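PDB 6L77: MS5a from Brassica napus, which is a meiosis-related protein with cystatin-like folds, whose molecular role is not established but which may enhance the activity of papain. Local coordinates for residues Q75-F83 against I145-C153. Residues are numbered along the deposited sequence; the frame is centred on the assembly and turned at random.
Sequences QRSLGQIDF and ISFFNRDRC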
loop_
_atom_site.group_PDB
_atom_site.type_symbol
_atom_site.label_atom_id
_atom_site.label_comp_id
_atom_site.label_asym_id
_atom_site.label_seq_id
_atom_site.Cartn_x
_atom_site.Cartn_y
_atom_site.Cartn_z
ATOM N N GLN A 75 -10.307 -6.046 -6.865
ATOM C CA GLN A 75 -9.242 -6.952 -6.463
ATOM C C GLN A 75 -9.084 -8.034 -7.518
ATOM O O GLN A 75 -10.076 -8.617 -7.964
ATOM C CB GLN A 75 -9.561 -7.571 -5.095
ATOM C CG GLN A 75 -8.656 -8.710 -4.653
ATOM C CD GLN A 75 -9.011 -9.201 -3.247
ATOM O OE1 GLN A 75 -8.360 -8.840 -2.268
ATOM N NE2 GLN A 75 -10.052 -10.017 -3.148
ATOM N N ARG A 76 -7.841 -8.297 -7.923
ATOM C CA ARG A 76 -7.587 -9.241 -9.002
ATOM C C ARG A 76 -6.780 -10.455 -8.571
ATOM O O ARG A 76 -6.568 -11.351 -9.391
ATOM C CB ARG A 76 -6.872 -8.549 -10.172
ATOM C CG ARG A 76 -7.717 -7.507 -10.881
ATOM C CD ARG A 76 -6.882 -6.710 -11.883
ATOM N NE ARG A 76 -5.916 -5.821 -11.228
ATOM C CZ ARG A 76 -6.214 -4.607 -10.779
ATOM N NH1 ARG A 76 -7.451 -4.141 -10.901
ATOM N NH2 ARG A 76 -5.281 -3.860 -10.204
ATOM N N SER A 77 -6.304 -10.509 -7.329
ATOM C CA SER A 77 -5.602 -11.697 -6.866
ATOM C C SER A 77 -5.830 -11.863 -5.372
ATOM O O SER A 77 -6.064 -10.888 -4.653
ATOM C CB SER A 77 -4.094 -11.637 -7.163
ATOM O OG SER A 77 -3.441 -12.779 -6.643
ATOM N N LEU A 78 -5.777 -13.119 -4.923
ATOM C CA LEU A 78 -5.806 -13.458 -3.506
ATOM C C LEU A 78 -4.437 -13.845 -2.962
ATOM O O LEU A 78 -4.302 -14.011 -1.749
ATOM C CB LEU A 78 -6.772 -14.628 -3.241
ATOM C CG LEU A 78 -8.290 -14.453 -3.257
ATOM C CD1 LEU A 78 -8.739 -13.005 -3.077
ATOM C CD2 LEU A 78 -8.861 -15.059 -4.521
ATOM N N GLY A 79 -3.430 -14.003 -3.819
ATOM C CA GLY A 79 -2.156 -14.555 -3.391
ATOM C C GLY A 79 -0.986 -13.605 -3.511
ATOM O O GLY A 79 0.156 -13.970 -3.226
ATOM N N GLN A 80 -1.263 -12.383 -3.948
ATOM C CA GLN A 80 -0.263 -11.334 -4.063
ATOM C C GLN A 80 -1.026 -10.031 -4.204
ATOM O O GLN A 80 -2.225 -10.033 -4.494
ATOM C CB GLN A 80 0.658 -11.550 -5.270
ATOM C CG GLN A 80 -0.012 -11.184 -6.576
ATOM C CD GLN A 80 0.823 -11.507 -7.787
ATOM O OE1 GLN A 80 0.710 -12.590 -8.357
ATOM N NE2 GLN A 80 1.664 -10.566 -8.197
ATOM N N ILE A 81 -0.321 -8.916 -4.000
ATOM C CA ILE A 81 -0.958 -7.613 -4.184
ATOM C C ILE A 81 -1.327 -7.428 -5.653
ATOM O O ILE A 81 -0.471 -7.520 -6.537
ATOM C CB ILE A 81 -0.043 -6.487 -3.705
ATOM C CG1 ILE A 81 0.121 -6.540 -2.188
ATOM C CG2 ILE A 81 -0.627 -5.148 -4.119
ATOM C CD1 ILE A 81 0.956 -5.390 -1.640
ATOM N N ASP A 82 -2.610 -7.166 -5.922
ATOM C CA ASP A 82 -3.053 -6.861 -7.289
ATOM C C ASP A 82 -4.461 -6.256 -7.176
ATOM O O ASP A 82 -5.451 -6.985 -7.192
ATOM C CB ASP A 82 -3.040 -8.105 -8.160
ATOM C CG ASP A 82 -3.295 -7.798 -9.618
ATOM O OD1 ASP A 82 -3.557 -6.619 -9.950
ATOM O OD2 ASP A 82 -3.224 -8.741 -10.435
ATOM N N PHE A 83 -4.534 -4.929 -7.045
ATOM C CA PHE A 83 -5.844 -4.302 -6.876
ATOM C C PHE A 83 -5.774 -2.831 -7.259
ATOM O O PHE A 83 -4.694 -2.250 -7.342
ATOM C CB PHE A 83 -6.353 -4.453 -5.437
ATOM C CG PHE A 83 -5.509 -3.731 -4.401
ATOM C CD1 PHE A 83 -5.684 -2.379 -4.155
ATOM C CD2 PHE A 83 -4.565 -4.424 -3.661
ATOM C CE1 PHE A 83 -4.917 -1.731 -3.198
ATOM C CE2 PHE A 83 -3.797 -3.783 -2.706
ATOM C CZ PHE A 83 -3.973 -2.439 -2.479
ATOM N N ILE A 145 0.245 -5.123 3.695
ATOM C CA ILE A 145 -0.580 -5.778 2.686
ATOM C C ILE A 145 0.196 -6.900 2.006
ATOM O O ILE A 145 -0.358 -7.967 1.717
ATOM C CB ILE A 145 -1.100 -4.745 1.669
ATOM C CG1 ILE A 145 -1.968 -3.708 2.387
ATOM C CG2 ILE A 145 -1.911 -5.436 0.579
ATOM C CD1 ILE A 145 -2.368 -2.539 1.528
ATOM N N SER A 146 1.490 -6.684 1.756
ATOM C CA SER A 146 2.323 -7.731 1.171
ATOM C C SER A 146 2.408 -8.942 2.089
ATOM O O SER A 146 2.278 -10.089 1.641
ATOM C CB SER A 146 3.727 -7.186 0.886
ATOM O OG SER A 146 3.677 -6.081 0.002
ATOM N N PHE A 147 2.648 -8.707 3.381
ATOM C CA PHE A 147 2.745 -9.816 4.330
ATOM C C PHE A 147 1.431 -10.588 4.406
ATOM O O PHE A 147 1.427 -11.827 4.440
ATOM C CB PHE A 147 3.140 -9.278 5.710
ATOM C CG PHE A 147 3.305 -10.352 6.755
ATOM C CD1 PHE A 147 4.345 -11.267 6.671
ATOM C CD2 PHE A 147 2.414 -10.448 7.811
ATOM C CE1 PHE A 147 4.490 -12.261 7.624
ATOM C CE2 PHE A 147 2.558 -11.449 8.774
ATOM C CZ PHE A 147 3.591 -12.348 8.675
ATOM N N PHE A 148 0.309 -9.862 4.422
ATOM C CA PHE A 148 -1.019 -10.470 4.475
ATOM C C PHE A 148 -1.253 -11.400 3.294
ATOM O O PHE A 148 -1.759 -12.523 3.461
ATOM C CB PHE A 148 -2.071 -9.357 4.512
ATOM C CG PHE A 148 -3.473 -9.838 4.309
ATOM C CD1 PHE A 148 -4.120 -10.567 5.301
ATOM C CD2 PHE A 148 -4.156 -9.542 3.139
ATOM C CE1 PHE A 148 -5.420 -10.999 5.128
ATOM C CE2 PHE A 148 -5.457 -9.982 2.953
ATOM C CZ PHE A 148 -6.093 -10.713 3.949
ATOM N N ASN A 149 -0.879 -10.960 2.092
ATOM C CA ASN A 149 -1.094 -11.774 0.902
ATOM C C ASN A 149 -0.164 -12.974 0.811
ATOM O O ASN A 149 -0.368 -13.816 -0.074
ATOM C CB ASN A 149 -0.953 -10.924 -0.363
ATOM C CG ASN A 149 -2.205 -10.127 -0.670
ATOM O OD1 ASN A 149 -3.192 -10.677 -1.161
ATOM N ND2 ASN A 149 -2.178 -8.825 -0.374
ATOM N N ARG A 150 0.846 -13.088 1.682
ATOM C CA ARG A 150 1.625 -14.328 1.696
ATOM C C ARG A 150 0.771 -15.510 2.136
ATOM O O ARG A 150 0.890 -16.612 1.585
ATOM C CB ARG A 150 2.841 -14.195 2.609
ATOM C CG ARG A 150 3.900 -13.217 2.116
ATOM C CD ARG A 150 5.188 -13.438 2.881
ATOM N NE ARG A 150 5.539 -14.849 2.874
ATOM C CZ ARG A 150 6.332 -15.411 1.970
ATOM N NH1 ARG A 150 6.874 -14.668 1.013
ATOM N NH2 ARG A 150 6.580 -16.713 2.026
ATOM N N ASP A 151 -0.078 -15.304 3.144
ATOM C CA ASP A 151 -0.993 -16.352 3.595
ATOM C C ASP A 151 -2.105 -15.649 4.366
ATOM O O ASP A 151 -1.900 -15.232 5.510
ATOM C CB ASP A 151 -0.285 -17.388 4.449
ATOM C CG ASP A 151 -1.153 -18.603 4.727
ATOM O OD1 ASP A 151 -2.321 -18.433 5.139
ATOM O OD2 ASP A 151 -0.663 -19.735 4.527
ATOM N N ARG A 152 -3.260 -15.499 3.722
ATOM C CA ARG A 152 -4.343 -14.733 4.315
ATOM C C ARG A 152 -5.057 -15.483 5.424
ATOM O O ARG A 152 -5.878 -14.883 6.125
ATOM C CB ARG A 152 -5.327 -14.319 3.223
ATOM C CG ARG A 152 -4.701 -13.318 2.280
ATOM C CD ARG A 152 -5.288 -13.367 0.921
ATOM N NE ARG A 152 -6.505 -12.588 0.802
ATOM C CZ ARG A 152 -6.654 -11.526 0.018
ATOM N NH1 ARG A 152 -5.666 -11.093 -0.740
ATOM N NH2 ARG A 152 -7.819 -10.911 -0.016
ATOM N N CYS A 153 -4.735 -16.757 5.624
ATOM C CA CYS A 153 -5.394 -17.569 6.636
ATOM C C CYS A 153 -4.758 -17.448 8.013
ATOM O O CYS A 153 -5.391 -17.826 9.006
ATOM C CB CYS A 153 -5.395 -19.030 6.193
ATOM S SG CYS A 153 -6.187 -19.256 4.589
#
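In this cystatin-like C-terminal part of MS5, the connection between strands 65-75 and 82-88 of the antiparallel sheet packs against the last turns of helix 138-150, and R152 reaches into that connection. Its guanidinium lies between L78 CD1, 3.8 Å above one face near the rim, and F148 CE2, over the centre of the other. At the edge, R152 NH2 gives a nearly straight bond (163°) to Q75 OE1 at 3.1 Å, with the amide and guanidinium planes 68° apart; the same oxygen is also hydrogen-bonded to Y17 OH of helix 12-29. A bend at chi3 (84°) swings the guanidinium toward the Q75 amide, while R152 NH1 makes a weak bond to L78 O. With an alanine replacing R152, Q75 OE1 would probably lose this donor and a gap would open between L78 and F148. Deeper in, I81 crosses I145 at about a right angle, its CG1 lying 3.6 Å from I145 CG2, while I145 CG2 also meets the edge of the F83 ring. N149 lies against the backbone of Q80, and its amide turns back to the helix: N149 ND2 donates to I145 O at 2.9 Å, from the face opposite that used by N149 N.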